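Transcriptional regulatory protein FixJ (Sinorhizobium meliloti, PDB 1DBW) activates transcription of the nitrogen-fixation regulatory genes nifA and fixK when switched on by FixL, this chain being its receiver domain. Local coordinates at residues F39-T53 with L65-I79. The protein carries 2 engineered substitutions. Numbering follows the deposited sequence. Where two conformers were deposited one is given.
Sequences FLAFAPDVRNGVLVT and LLRNLGDLKINIPSI
L40 lies against one flank of helix 62-71. From its CB the side chain leads to CG, which sits only 3.3 Å from L65 CD1, tighter than a usual carbon-carbon contact, as the two leucines run alongside each other with opposed headings. Of the two L40 methyls, CD1 also touches L65 CD1 and N68 CB, and CD2 likewise lies against N68 CB and reaches L72 CD1 at 3.5 Å. An alanine here would lose CG and both methyls and would probably open a gap beside L65 CD1, N68 CB and L72 CD1. Deeper in, the F39 ring has L51 CD1 3.9 Å above its centre and L69 CD1 in plane at its edge, while its CZ meets I76 CD1 at 3.6 Å. Strands 49-54 and 78-82 with helix 62-71 between them form a beta-alpha-beta unit of the CheY-like receiver fold, and the strands pair in parallel: L51 N donates to P77 O (2.9 Å, 175° at the hydrogen), L51 O accepts I79 N, and T53 N reaches I79 O. In L51, CG anti to the backbone N (chi1 169°) and a second torsion of 65° bring CD2 tip to tip with L69 CD1 at 3.8 Å. T53, whose CG2 packs on L65 CD2, directly precedes D54, one of the magnesium-binding residues.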
loop_
_atom_site.group_PDB
_atom_site.type_symbol
_atom_site.label_atom_id
_atom_site.label_comp_id
_atom_site.label_asym_id
_atom_site.label_seq_id
_atom_site.Cartn_x
_atom_site.Cartn_y
_atom_site.Cartn_z
ATOM N N PHE A 39 5.547 3.883 9.031
ATOM C CA PHE A 39 4.288 4.333 8.459
ATOM C C PHE A 39 3.197 4.486 9.508
ATOM O O PHE A 39 2.445 5.470 9.489
ATOM C CB PHE A 39 3.812 3.450 7.309
ATOM C CG PHE A 39 2.488 3.883 6.755
ATOM C CD1 PHE A 39 2.405 5.026 5.962
ATOM C CD2 PHE A 39 1.326 3.226 7.105
ATOM C CE1 PHE A 39 1.195 5.510 5.554
ATOM C CE2 PHE A 39 0.105 3.702 6.701
ATOM C CZ PHE A 39 0.035 4.852 5.924
ATOM N N LEU A 40 3.096 3.523 10.421
ATOM C CA LEU A 40 2.096 3.607 11.475
ATOM C C LEU A 40 2.279 4.869 12.328
ATOM O O LEU A 40 1.312 5.460 12.780
ATOM C CB LEU A 40 2.177 2.362 12.360
ATOM C CG LEU A 40 1.382 1.168 11.861
ATOM C CD1 LEU A 40 1.880 -0.074 12.566
ATOM C CD2 LEU A 40 -0.105 1.379 12.155
ATOM N N ALA A 41 3.528 5.277 12.549
ATOM C CA ALA A 41 3.809 6.459 13.343
ATOM C C ALA A 41 3.373 7.723 12.611
ATOM O O ALA A 41 2.905 8.697 13.228
ATOM C CB ALA A 41 5.311 6.519 13.708
ATOM N N PHE A 42 3.479 7.678 11.291
ATOM C CA PHE A 42 3.105 8.798 10.436
ATOM C C PHE A 42 1.612 8.826 10.080
ATOM O O PHE A 42 1.044 9.899 9.862
ATOM C CB PHE A 42 3.919 8.708 9.120
ATOM C CG PHE A 42 3.750 9.896 8.208
ATOM C CD1 PHE A 42 4.457 11.067 8.456
ATOM C CD2 PHE A 42 2.844 9.861 7.142
ATOM C CE1 PHE A 42 4.270 12.200 7.674
ATOM C CE2 PHE A 42 2.645 10.992 6.344
ATOM C CZ PHE A 42 3.360 12.163 6.614
ATOM N N ALA A 43 0.956 7.679 10.128
ATOM C CA ALA A 43 -0.428 7.557 9.686
ATOM C C ALA A 43 -1.437 8.597 10.163
ATOM O O ALA A 43 -2.259 9.022 9.364
ATOM C CB ALA A 43 -0.962 6.134 9.904
ATOM N N PRO A 44 -1.417 8.971 11.448
ATOM C CA PRO A 44 -2.394 9.963 11.905
ATOM C C PRO A 44 -2.252 11.304 11.214
ATOM O O PRO A 44 -3.215 12.044 11.187
ATOM C CB PRO A 44 -2.108 10.075 13.398
ATOM C CG PRO A 44 -1.594 8.700 13.752
ATOM C CD PRO A 44 -0.645 8.445 12.588
ATOM N N ASP A 45 -1.079 11.570 10.634
ATOM C CA ASP A 45 -0.827 12.836 9.935
ATOM C C ASP A 45 -1.207 12.789 8.465
ATOM O O ASP A 45 -1.240 13.833 7.806
ATOM C CB ASP A 45 0.629 13.248 10.084
ATOM C CG ASP A 45 0.932 13.764 11.472
ATOM O OD1 ASP A 45 0.203 14.674 11.928
ATOM O OD2 ASP A 45 1.859 13.240 12.112
ATOM N N VAL A 46 -1.458 11.583 7.957
ATOM C CA VAL A 46 -1.856 11.428 6.553
ATOM C C VAL A 46 -3.210 12.032 6.213
ATOM O O VAL A 46 -4.243 11.752 6.840
ATOM C CB VAL A 46 -1.871 9.940 6.109
ATOM C CG1 VAL A 46 -2.526 9.788 4.713
ATOM C CG2 VAL A 46 -0.479 9.396 6.007
ATOM N N ARG A 47 -3.192 12.867 5.185
ATOM C CA ARG A 47 -4.405 13.450 4.655
ATOM C C ARG A 47 -4.344 13.091 3.175
ATOM O O ARG A 47 -3.256 13.144 2.566
ATOM C CB ARG A 47 -4.407 14.979 4.846
ATOM C CG ARG A 47 -4.471 15.400 6.326
ATOM C CD ARG A 47 -5.741 14.857 6.987
ATOM N NE ARG A 47 -5.840 15.264 8.390
ATOM C CZ ARG A 47 -5.196 14.669 9.398
ATOM N NH1 ARG A 47 -4.399 13.628 9.181
ATOM N NH2 ARG A 47 -5.341 15.125 10.633
ATOM N N ASN A 48 -5.487 12.701 2.621
ATOM C CA ASN A 48 -5.616 12.342 1.207
ATOM C C ASN A 48 -4.463 11.445 0.784
ATOM O O ASN A 48 -3.668 11.774 -0.098
ATOM C CB ASN A 48 -5.675 13.594 0.321
ATOM C CG ASN A 48 -6.498 14.692 0.935
ATOM O OD1 ASN A 48 -7.697 14.534 1.145
ATOM N ND2 ASN A 48 -5.850 15.817 1.247
ATOM N N GLY A 49 -4.402 10.286 1.406
ATOM C CA GLY A 49 -3.352 9.363 1.046
ATOM C C GLY A 49 -3.864 7.965 0.784
ATOM O O GLY A 49 -4.909 7.560 1.316
ATOM N N VAL A 50 -3.194 7.290 -0.146
ATOM C CA VAL A 50 -3.486 5.886 -0.444
ATOM C C VAL A 50 -2.267 5.108 0.029
ATOM O O VAL A 50 -1.137 5.521 -0.203
ATOM C CB VAL A 50 -3.674 5.647 -1.978
ATOM C CG1 VAL A 50 -3.759 4.135 -2.313
ATOM C CG2 VAL A 50 -4.936 6.333 -2.414
ATOM N N LEU A 51 -2.490 3.919 0.567
ATOM C CA LEU A 51 -1.378 3.101 1.046
ATOM C C LEU A 51 -1.148 1.922 0.122
ATOM O O LEU A 51 -2.116 1.317 -0.358
ATOM C CB LEU A 51 -1.719 2.544 2.428
ATOM C CG LEU A 51 -0.787 1.443 2.979
ATOM C CD1 LEU A 51 0.667 1.975 3.246
ATOM C CD2 LEU A 51 -1.429 0.957 4.302
ATOM N N VAL A 52 0.122 1.672 -0.185
ATOM C CA VAL A 52 0.474 0.504 -1.011
ATOM C C VAL A 52 1.507 -0.249 -0.197
ATOM O O VAL A 52 2.576 0.285 0.109
ATOM C CB VAL A 52 1.049 0.879 -2.349
ATOM C CG1 VAL A 52 1.446 -0.395 -3.115
ATOM C CG2 VAL A 52 -0.009 1.632 -3.198
ATOM N N THR A 53 1.197 -1.508 0.153
ATOM C CA THR A 53 2.154 -2.285 0.918
ATOM C C THR A 53 2.777 -3.408 0.094
ATOM O O THR A 53 2.159 -3.903 -0.845
ATOM C CB THR A 53 1.480 -2.963 2.141
ATOM O OG1 THR A 53 0.598 -3.992 1.687
ATOM C CG2 THR A 53 0.663 -1.951 2.958
ATOM N N LEU A 65 -0.493 -4.633 9.312
ATOM C CA LEU A 65 -0.438 -3.184 9.248
ATOM C C LEU A 65 -1.878 -2.632 9.177
ATOM O O LEU A 65 -2.203 -1.673 9.885
ATOM C CB LEU A 65 0.411 -2.735 8.049
ATOM C CG LEU A 65 0.459 -1.216 7.805
ATOM C CD1 LEU A 65 0.970 -0.504 9.039
ATOM C CD2 LEU A 65 1.353 -0.925 6.596
ATOM N N LEU A 66 -2.730 -3.239 8.344
ATOM C CA LEU A 66 -4.133 -2.819 8.221
ATOM C C LEU A 66 -4.863 -2.951 9.537
ATOM O O LEU A 66 -5.634 -2.067 9.934
ATOM C CB LEU A 66 -4.870 -3.631 7.153
ATOM C CG LEU A 66 -4.315 -3.521 5.732
ATOM C CD1 LEU A 66 -5.237 -4.218 4.764
ATOM C CD2 LEU A 66 -4.151 -2.045 5.348
ATOM N N ARG A 67 -4.543 -4.018 10.264
ATOM C CA ARG A 67 -5.159 -4.275 11.554
ATOM C C ARG A 67 -4.728 -3.203 12.538
ATOM O O ARG A 67 -5.560 -2.632 13.245
ATOM C CB ARG A 67 -4.751 -5.664 12.056
ATOM N N ASN A 68 -3.431 -2.888 12.537
ATOM C CA ASN A 68 -2.866 -1.865 13.416
ATOM C C ASN A 68 -3.425 -0.471 13.087
ATOM O O ASN A 68 -3.650 0.351 13.986
ATOM C CB ASN A 68 -1.345 -1.881 13.345
ATOM C CG ASN A 68 -0.730 -3.135 13.991
ATOM O OD1 ASN A 68 0.483 -3.313 13.971
ATOM N ND2 ASN A 68 -1.562 -3.991 14.564
ATOM N N LEU A 69 -3.641 -0.204 11.798
ATOM C CA LEU A 69 -4.227 1.074 11.388
ATOM C C LEU A 69 -5.640 1.122 11.935
ATOM O O LEU A 69 -6.077 2.151 12.468
ATOM C CB LEU A 69 -4.247 1.195 9.872
ATOM C CG LEU A 69 -2.871 1.549 9.279
ATOM C CD1 LEU A 69 -2.874 1.337 7.776
ATOM C CD2 LEU A 69 -2.503 2.991 9.580
ATOM N N GLY A 70 -6.355 0.007 11.801
ATOM C CA GLY A 70 -7.704 -0.063 12.348
ATOM C C GLY A 70 -7.738 0.270 13.845
ATOM O O GLY A 70 -8.617 0.995 14.316
ATOM N N ASP A 71 -6.779 -0.252 14.605
ATOM C CA ASP A 71 -6.720 0.006 16.050
ATOM C C ASP A 71 -6.445 1.468 16.383
ATOM O O ASP A 71 -6.871 1.964 17.426
ATOM C CB ASP A 71 -5.687 -0.909 16.718
ATOM C CG ASP A 71 -6.202 -2.328 16.896
ATOM O OD1 ASP A 71 -7.432 -2.489 17.016
ATOM O OD2 ASP A 71 -5.385 -3.280 16.920
ATOM N N LEU A 72 -5.719 2.147 15.501
ATOM C CA LEU A 72 -5.413 3.561 15.667
ATOM C C LEU A 72 -6.633 4.402 15.306
ATOM O O LEU A 72 -6.617 5.630 15.460
ATOM C CB LEU A 72 -4.248 3.951 14.755
ATOM C CG LEU A 72 -2.880 3.467 15.198
ATOM C CD1 LEU A 72 -1.833 3.777 14.121
ATOM C CD2 LEU A 72 -2.522 4.162 16.499
ATOM N N LYS A 73 -7.683 3.733 14.827
ATOM C CA LYS A 73 -8.945 4.363 14.398
ATOM C C LYS A 73 -8.712 5.263 13.176
ATOM O O LYS A 73 -9.376 6.292 12.989
ATOM C CB LYS A 73 -9.604 5.150 15.541
ATOM C CG LYS A 73 -9.844 4.334 16.835
ATOM C CD LYS A 73 -10.696 3.083 16.584
ATOM C CE LYS A 73 -10.895 2.287 17.868
ATOM N NZ LYS A 73 -9.583 1.812 18.410
ATOM N N ILE A 74 -7.787 4.828 12.322
ATOM C CA ILE A 74 -7.428 5.550 11.108
ATOM C C ILE A 74 -7.760 4.679 9.892
ATOM O O ILE A 74 -7.451 3.495 9.883
ATOM C CB ILE A 74 -5.898 5.837 11.066
ATOM C CG1 ILE A 74 -5.507 6.859 12.136
ATOM C CG2 ILE A 74 -5.494 6.331 9.697
ATOM C CD1 ILE A 74 -6.076 8.219 11.905
ATOM N N ASN A 75 -8.471 5.236 8.921
ATOM C CA ASN A 75 -8.745 4.485 7.712
ATOM C C ASN A 75 -8.013 5.117 6.534
ATOM O O ASN A 75 -8.040 6.338 6.349
ATOM C CB ASN A 75 -10.226 4.389 7.401
ATOM C CG ASN A 75 -10.495 3.437 6.249
ATOM O OD1 ASN A 75 -11.065 3.825 5.241
ATOM N ND2 ASN A 75 -10.024 2.189 6.379
ATOM N N ILE A 76 -7.265 4.295 5.808
ATOM C CA ILE A 76 -6.507 4.758 4.646
ATOM C C ILE A 76 -6.740 3.700 3.580
ATOM O O ILE A 76 -6.482 2.513 3.843
ATOM C CB ILE A 76 -4.963 4.880 4.969
ATOM C CG1 ILE A 76 -4.753 5.963 6.038
ATOM C CG2 ILE A 76 -4.179 5.267 3.685
ATOM C CD1 ILE A 76 -3.281 6.289 6.419
ATOM N N PRO A 77 -7.306 4.077 2.407
ATOM C CA PRO A 77 -7.556 3.110 1.319
ATOM C C PRO A 77 -6.244 2.422 1.010
ATOM O O PRO A 77 -5.223 3.092 0.779
ATOM C CB PRO A 77 -8.036 4.003 0.158
ATOM C CG PRO A 77 -8.624 5.236 0.903
ATOM C CD PRO A 77 -7.619 5.459 1.974
ATOM N N SER A 78 -6.223 1.083 1.081
ATOM C CA SER A 78 -4.970 0.338 0.891
ATOM C C SER A 78 -4.981 -0.796 -0.144
ATOM O O SER A 78 -5.942 -1.576 -0.191
ATOM C CB SER A 78 -4.523 -0.291 2.224
ATOM O OG SER A 78 -4.831 0.509 3.359
ATOM N N ILE A 79 -3.869 -0.907 -0.891
ATOM C CA ILE A 79 -3.620 -1.924 -1.898
ATOM C C ILE A 79 -2.515 -2.754 -1.268
ATOM O O ILE A 79 -1.463 -2.236 -0.874
ATOM C CB ILE A 79 -3.079 -1.291 -3.179
ATOM C CG1 ILE A 79 -4.121 -0.330 -3.764
ATOM C CG2 ILE A 79 -2.728 -2.385 -4.196
ATOM C CD1 ILE A 79 -5.521 -0.955 -3.826
#